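Local structure of oxidoreductase, iron/ascorbate family (3ON7) at residues E38-E41 with R42-E46; G238-K241 with T242-R245; P204-F207 with G208-I211. The protein probably acts as an iron(II)- and 2-oxoglutarate-dependent oxygenase, possibly of the ethylene-forming kind that also oxidises L-arginine. One frame throughout, in Å; residues are numbered along the deposited sequence.

Contact 1 of 3, residues E38-E41 with R42-E46; sequences ELVE and RIYTE
Successive i to i+4 hydrogen bonds join residues 38-41 to 42-46 as neighbouring turns of one alpha-helix, with Arg-42 N donating to Glu-38 O at 2.9 Å and Tyr-44 N to Val-40 O at 3.0 Å. At the exposed surface, in the conformer of Arg-42 given here, one of two modelled, OE2 of Glu-38 forms a salt bridge with NH1 of Arg-42 at 3.1 Å, the carboxylate plane turned 72° from the guanidinium plane. Glu-38 CG lies between its backbone N and carbonyl carbon (chi1 74°), and the extended chain beyond it carries the acid out to the arginine. In this same conformer CG meets the guanidinium edge, while Leu-39 CD1 lies over one face, 3.8 Å from Arg-42 NH2. Helix 37-51 is amphipathic here: Glu-38, Glu-41 and Arg-42 are exposed, whereas Leu-39 and Ile-43 are buried against helix 103-126, touching Lys-112 and Tyr-109. Between the two, Leu-39 CG packs against Ile-43 CD1 at 3.9 Å. Val-40 and Tyr-44 run alongside one another, the CG1 methyl 3.8 Å from ring atom CE1; Val-40 O sits near the ring plane, at the CD1 edge. The same tyrosine side chain continues onto Ile-246 and Leu-248 of strand 245-252.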
loop_
_atom_site.group_PDB
_atom_site.type_symbol
_atom_site.label_atom_id
_atom_site.label_comp_id
_atom_site.label_asym_id
_atom_site.label_seq_id
_atom_site.Cartn_x
_atom_site.Cartn_y
_atom_site.Cartn_z
ATOM N N GLU B 38 24.558 -9.356 -29.142
ATOM C CA GLU B 38 24.665 -10.703 -28.620
ATOM C C GLU B 38 24.381 -10.733 -27.126
ATOM O O GLU B 38 24.014 -11.771 -26.615
ATOM C CB GLU B 38 26.003 -11.369 -28.996
ATOM C CG GLU B 38 27.251 -10.904 -28.253
ATOM C CD GLU B 38 28.388 -11.942 -28.321
ATOM O OE1 GLU B 38 28.869 -12.229 -29.447
ATOM O OE2 GLU B 38 28.794 -12.465 -27.246
ATOM N N LEU B 39 24.514 -9.596 -26.439
ATOM C CA LEU B 39 24.069 -9.501 -25.056
ATOM C C LEU B 39 22.542 -9.665 -25.016
ATOM O O LEU B 39 22.019 -10.474 -24.246
ATOM C CB LEU B 39 24.505 -8.188 -24.407
ATOM C CG LEU B 39 24.070 -7.956 -22.947
ATOM C CD1 LEU B 39 24.659 -8.994 -21.960
ATOM C CD2 LEU B 39 24.441 -6.558 -22.511
ATOM N N VAL B 40 21.842 -8.940 -25.885
ATOM C CA VAL B 40 20.386 -9.012 -25.947
ATOM C C VAL B 40 19.907 -10.434 -26.265
ATOM O O VAL B 40 18.928 -10.896 -25.684
ATOM C CB VAL B 40 19.823 -7.995 -26.957
ATOM C CG1 VAL B 40 18.322 -8.135 -27.105
ATOM C CG2 VAL B 40 20.171 -6.593 -26.521
ATOM N N GLU B 41 20.619 -11.127 -27.158
ATOM C CA GLU B 41 20.285 -12.505 -27.525
ATOM C C GLU B 41 20.581 -13.456 -26.354
ATOM O O GLU B 41 19.841 -14.390 -26.111
ATOM C CB GLU B 41 21.089 -12.957 -28.772
ATOM C CG GLU B 41 20.781 -12.221 -30.081
ATOM C CD GLU B 41 21.923 -12.321 -31.160
ATOM O OE1 GLU B 41 22.859 -13.157 -31.012
ATOM O OE2 GLU B 41 21.875 -11.553 -32.161
ATOM N N ARG B 42 21.701 -13.238 -25.673
ATOM C CA ARG B 42 22.102 -14.058 -24.533
ATOM C C ARG B 42 21.031 -13.942 -23.423
ATOM O O ARG B 42 20.682 -14.932 -22.766
ATOM C CB ARG B 42 23.505 -13.630 -24.027
ATOM C CG ARG B 42 24.544 -14.759 -23.953
ATOM C CD ARG B 42 25.991 -14.314 -24.287
ATOM N NE ARG B 42 26.544 -13.364 -23.310
ATOM C CZ ARG B 42 27.023 -12.143 -23.578
ATOM N NH1 ARG B 42 27.062 -11.664 -24.821
ATOM N NH2 ARG B 42 27.488 -11.389 -22.583
ATOM N N ILE B 43 20.513 -12.730 -23.240
ATOM C CA ILE B 43 19.467 -12.451 -22.271
ATOM C C ILE B 43 18.131 -13.110 -22.644
ATOM O O ILE B 43 17.501 -13.734 -21.785
ATOM C CB ILE B 43 19.331 -10.920 -22.043
ATOM C CG1 ILE B 43 20.479 -10.442 -21.142
ATOM C CG2 ILE B 43 18.011 -10.536 -21.394
ATOM C CD1 ILE B 43 20.709 -8.962 -21.196
ATOM N N TYR B 44 17.709 -12.999 -23.901
ATOM C CA TYR B 44 16.497 -13.675 -24.360
ATOM C C TYR B 44 16.593 -15.164 -24.075
ATOM O O TYR B 44 15.649 -15.779 -23.549
ATOM C CB TYR B 44 16.296 -13.496 -25.864
ATOM C CG TYR B 44 15.436 -12.325 -26.263
ATOM C CD1 TYR B 44 15.810 -11.026 -25.959
ATOM C CD2 TYR B 44 14.268 -12.511 -26.977
ATOM C CE1 TYR B 44 15.037 -9.941 -26.355
ATOM C CE2 TYR B 44 13.485 -11.428 -27.364
ATOM C CZ TYR B 44 13.875 -10.150 -27.048
ATOM O OH TYR B 44 13.101 -9.071 -27.421
ATOM N N THR B 45 17.757 -15.731 -24.384
ATOM C CA THR B 45 17.977 -17.158 -24.235
ATOM C C THR B 45 17.891 -17.604 -22.788
ATOM O O THR B 45 17.173 -18.544 -22.486
ATOM C CB THR B 45 19.321 -17.602 -24.872
ATOM O OG1 THR B 45 19.259 -17.383 -26.288
ATOM C CG2 THR B 45 19.603 -19.080 -24.614
ATOM N N GLU B 46 18.602 -16.949 -21.884
ATOM C CA GLU B 46 18.654 -17.470 -20.523
ATOM C C GLU B 46 17.402 -17.150 -19.706
ATOM O O GLU B 46 17.078 -17.877 -18.761
ATOM C CB GLU B 46 19.959 -17.099 -19.797
ATOM C CG GLU B 46 20.264 -15.630 -19.640
ATOM C CD GLU B 46 21.684 -15.370 -19.136
ATOM O OE1 GLU B 46 22.499 -16.320 -19.094
ATOM O OE2 GLU B 46 21.980 -14.209 -18.770
#

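Contact 2 of 3, residues G238-K241 with T242-R245; sequences GTDK and TKSR
Asp-240 overlaps Thr-242 through its carboxylate, whose OD1 takes two hydrogen bonds, from Thr-242 OG1 at 2.7 Å and from Thr-242 N at 3.1 Å. Both donors come from the same face of the carboxylate, about 40° out of its plane. The hydroxyl owes its place to a chi1 of 67°, which sets OG1 between the backbone N and the carbonyl carbon of Thr-242. Backbone to side chain, this is an Asx turn, and it coincides with a type I beta turn from Asp-240 to Lys-243, closed by Lys-243 N to Asp-240 O at 3.2 Å. A water lies within hydrogen-bonding distance of Asp-240 O and Lys-243 O, bridging the ends of the turn, though it has more acceptors near it than protons to give. Lys-243 bends at chi2 and slants past the acid, its CE 3.6 Å from Asp-240 OD2. Outside the turn, the methyl CG2 of Thr-239 comes within 4.0 Å of Arg-245 NH2, the two side chains crossing at about a right angle. The turn connects strands 231-234 and 245-252; Lys-241 extends away to the carbonyls of Gly-162 and Glu-164. With NZ 4.9 Å from Asp-240 OD2, Lys-243 makes no direct ion pair, though its charge probably favours the ionised carboxylate that accepts both threonine bonds.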
loop_
_atom_site.group_PDB
_atom_site.type_symbol
_atom_site.label_atom_id
_atom_site.label_comp_id
_atom_site.label_asym_id
_atom_site.label_seq_id
_atom_site.Cartn_x
_atom_site.Cartn_y
_atom_site.Cartn_z
ATOM N N GLY B 238 -1.094 -14.709 -39.036
ATOM C CA GLY B 238 0.192 -15.393 -39.186
ATOM C C GLY B 238 0.945 -15.650 -37.889
ATOM O O GLY B 238 1.787 -16.539 -37.837
ATOM N N THR B 239 0.648 -14.869 -36.851
ATOM C CA THR B 239 1.237 -15.066 -35.536
ATOM C C THR B 239 1.002 -16.512 -35.070
ATOM O O THR B 239 -0.126 -16.996 -35.061
ATOM C CB THR B 239 0.649 -14.070 -34.482
ATOM O OG1 THR B 239 0.812 -12.714 -34.932
ATOM C CG2 THR B 239 1.327 -14.242 -33.123
ATOM N N ASP B 240 2.082 -17.192 -34.704
ATOM C CA ASP B 240 2.016 -18.591 -34.325
ATOM C C ASP B 240 1.805 -18.676 -32.822
ATOM O O ASP B 240 2.692 -18.341 -32.051
ATOM C CB ASP B 240 3.326 -19.282 -34.731
ATOM C CG ASP B 240 3.311 -20.796 -34.493
ATOM O OD1 ASP B 240 2.443 -21.316 -33.768
ATOM O OD2 ASP B 240 4.193 -21.466 -35.050
ATOM N N LYS B 241 0.634 -19.141 -32.409
ATOM C CA LYS B 241 0.265 -19.150 -30.991
ATOM C C LYS B 241 1.138 -20.084 -30.136
ATOM O O LYS B 241 1.265 -19.880 -28.942
ATOM C CB LYS B 241 -1.213 -19.507 -30.814
ATOM C CG LYS B 241 -1.533 -20.977 -30.998
ATOM C CD LYS B 241 -3.003 -21.238 -30.820
ATOM C CE LYS B 241 -3.297 -22.726 -30.684
ATOM N NZ LYS B 241 -4.725 -23.061 -30.370
ATOM N N THR B 242 1.752 -21.083 -30.759
ATOM C CA THR B 242 2.571 -22.064 -30.049
ATOM C C THR B 242 3.986 -21.584 -29.741
ATOM O O THR B 242 4.754 -22.319 -29.138
ATOM C CB THR B 242 2.674 -23.400 -30.843
ATOM O OG1 THR B 242 3.416 -23.189 -32.045
ATOM C CG2 THR B 242 1.311 -23.916 -31.204
ATOM N N LYS B 243 4.346 -20.370 -30.146
ATOM C CA LYS B 243 5.673 -19.828 -29.815
ATOM C C LYS B 243 5.649 -18.903 -28.609
ATOM O O LYS B 243 4.738 -18.076 -28.470
ATOM C CB LYS B 243 6.276 -19.080 -31.002
ATOM C CG LYS B 243 6.374 -19.896 -32.270
ATOM C CD LYS B 243 7.043 -21.249 -32.039
ATOM C CE LYS B 243 7.357 -21.973 -33.338
ATOM N NZ LYS B 243 8.359 -23.064 -33.103
ATOM N N SER B 244 6.661 -19.048 -27.756
ATOM C CA SER B 244 6.892 -18.133 -26.645
ATOM C C SER B 244 7.302 -16.772 -27.189
ATOM O O SER B 244 7.896 -16.674 -28.269
ATOM C CB SER B 244 8.025 -18.629 -25.751
ATOM O OG SER B 244 7.615 -19.639 -24.845
ATOM N N ARG B 245 6.981 -15.724 -26.450
ATOM C CA ARG B 245 7.540 -14.400 -26.732
ATOM C C ARG B 245 8.116 -13.800 -25.462
ATOM O O ARG B 245 7.450 -13.747 -24.430
ATOM C CB ARG B 245 6.487 -13.459 -27.300
ATOM C CG ARG B 245 7.062 -12.101 -27.698
ATOM C CD ARG B 245 6.056 -11.227 -28.417
ATOM N NE ARG B 245 5.540 -11.845 -29.636
ATOM C CZ ARG B 245 4.533 -11.359 -30.346
ATOM N NH1 ARG B 245 3.938 -10.237 -29.963
ATOM N NH2 ARG B 245 4.107 -11.995 -31.436
HETATM O O HOH W 1 3.061 -16.314 -30.221
#

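Contact 3 of 3, residues P204-F207 with G208-I211; sequences PSDF and GNII
Two direct hydrogen bonds tie Asn-209 back to the preceding loop. Its backbone N donates to Asp-206 O at 3.1 Å, closing a type II beta turn, and its side-chain ND2 donates to Pro-204 O, also at 3.1 Å and nearly straight (167°). Pro-204 O lies in the plane of the amide, yet the amide nitrogen stands well above the carbonyl plane of the proline. A chi1 of -78° places CG beside the backbone N of Asn-209 and turns the amide back toward the loop. Water-mediated bonds complete the grip: one water joins ND2 to Asp-206 OD1, and another donates to both Asn-209 OD1 and Phe-207 O. Van der Waals contact is slight: the CD1 methyl of Ile-211 approaches Pro-204 O at 4.0 Å. At the turn, Gly-208 has phi 83°, and a CB there would clash with Phe-207 O. The turn leads into strand 210-214, which pairs with strands 27-31 and 180-184 in the main sheet. An alanine in place of Asn-209 would remove the amide and probably leave Pro-204 O without this donor and both waters without one of their partners. Using both amide ends in this way fixes the rotation of a buried polar group.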
loop_
_atom_site.group_PDB
_atom_site.type_symbol
_atom_site.label_atom_id
_atom_site.label_comp_id
_atom_site.label_asym_id
_atom_site.label_seq_id
_atom_site.Cartn_x
_atom_site.Cartn_y
_atom_site.Cartn_z
ATOM N N PRO B 204 8.235 -0.693 -37.007
ATOM C CA PRO B 204 9.197 -1.649 -37.573
ATOM C C PRO B 204 9.938 -2.347 -36.446
ATOM O O PRO B 204 10.580 -1.682 -35.645
ATOM C CB PRO B 204 10.143 -0.775 -38.392
ATOM C CG PRO B 204 9.380 0.499 -38.645
ATOM C CD PRO B 204 8.407 0.674 -37.538
ATOM N N SER B 205 9.818 -3.664 -36.377
ATOM C CA SER B 205 10.248 -4.419 -35.208
ATOM C C SER B 205 11.345 -5.436 -35.526
ATOM O O SER B 205 11.448 -6.453 -34.860
ATOM C CB SER B 205 9.031 -5.114 -34.598
ATOM O OG SER B 205 8.048 -4.163 -34.209
ATOM N N ASP B 206 12.180 -5.133 -36.522
ATOM C CA ASP B 206 13.319 -5.989 -36.898
ATOM C C ASP B 206 14.283 -6.209 -35.730
ATOM O O ASP B 206 14.375 -5.377 -34.831
ATOM C CB ASP B 206 14.103 -5.357 -38.044
ATOM C CG ASP B 206 13.238 -5.085 -39.267
ATOM O OD1 ASP B 206 12.563 -4.018 -39.315
ATOM O OD2 ASP B 206 13.233 -5.950 -40.170
ATOM N N PHE B 207 15.000 -7.332 -35.750
ATOM C CA PHE B 207 16.076 -7.574 -34.797
ATOM C C PHE B 207 17.007 -6.384 -34.887
ATOM O O PHE B 207 17.208 -5.855 -35.960
ATOM C CB PHE B 207 16.881 -8.830 -35.155
ATOM C CG PHE B 207 16.154 -10.119 -34.928
ATOM C CD1 PHE B 207 16.069 -10.663 -33.653
ATOM C CD2 PHE B 207 15.589 -10.809 -35.997
ATOM C CE1 PHE B 207 15.407 -11.873 -33.436
ATOM C CE2 PHE B 207 14.923 -12.019 -35.798
ATOM C CZ PHE B 207 14.834 -12.552 -34.511
ATOM N N GLY B 208 17.570 -5.970 -33.759
ATOM C CA GLY B 208 18.474 -4.828 -33.727
ATOM C C GLY B 208 17.803 -3.459 -33.650
ATOM O O GLY B 208 18.495 -2.441 -33.527
ATOM N N ASN B 209 16.475 -3.398 -33.757
ATOM C CA ASN B 209 15.786 -2.121 -33.529
ATOM C C ASN B 209 15.551 -1.918 -32.054
ATOM O O ASN B 209 15.410 -2.875 -31.286
ATOM C CB ASN B 209 14.456 -1.992 -34.297
ATOM C CG ASN B 209 14.669 -1.663 -35.753
ATOM O OD1 ASN B 209 15.811 -1.578 -36.211
ATOM N ND2 ASN B 209 13.575 -1.463 -36.494
ATOM N N ILE B 210 15.508 -0.655 -31.665
ATOM C CA ILE B 210 15.155 -0.322 -30.310
ATOM C C ILE B 210 14.120 0.806 -30.386
ATOM O O ILE B 210 14.297 1.770 -31.127
ATOM C CB ILE B 210 16.423 -0.007 -29.504
ATOM C CG1 ILE B 210 16.216 -0.263 -28.022
ATOM C CG2 ILE B 210 16.884 1.405 -29.747
ATOM C CD1 ILE B 210 17.514 -0.389 -27.283
ATOM N N ILE B 211 13.015 0.621 -29.665
ATOM C CA ILE B 211 11.845 1.510 -29.737
ATOM C C ILE B 211 11.809 2.333 -28.479
ATOM O O ILE B 211 11.950 1.794 -27.379
ATOM C CB ILE B 211 10.515 0.711 -29.842
ATOM C CG1 ILE B 211 10.679 -0.463 -30.794
ATOM C CG2 ILE B 211 9.322 1.620 -30.289
ATOM C CD1 ILE B 211 11.368 -0.128 -32.099
HETATM O O HOH W 2 13.578 -1.412 -39.449
HETATM O O HOH W 3 17.751 -3.345 -37.069
#

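Overall arrangement
The three contacts are separate local elements around one beta scaffold, none touching another. Contact 1 lies in the N-terminal part, related to the non-haem dioxygenase N-terminal family, contacts 2 and 3 in the 2OG-Fe(II) oxygenase part. Centres stand about 19 Å (1 and 2), 15 Å (1 and 3) and 18 Å (2 and 3) apart. Contacts 3 and 2 lead into strands 210-214 and 245-252, which flank strand 180-184; the helix of contact 1 packs on strand 245-252. His-174, Asp-176 and His-231 could form the iron site, consistent with the family's facial triad; Ile-211's side chain lies near them without touching. Glycerol, probably from crystallisation, lies about 3 Å from the Arg-245 side chain.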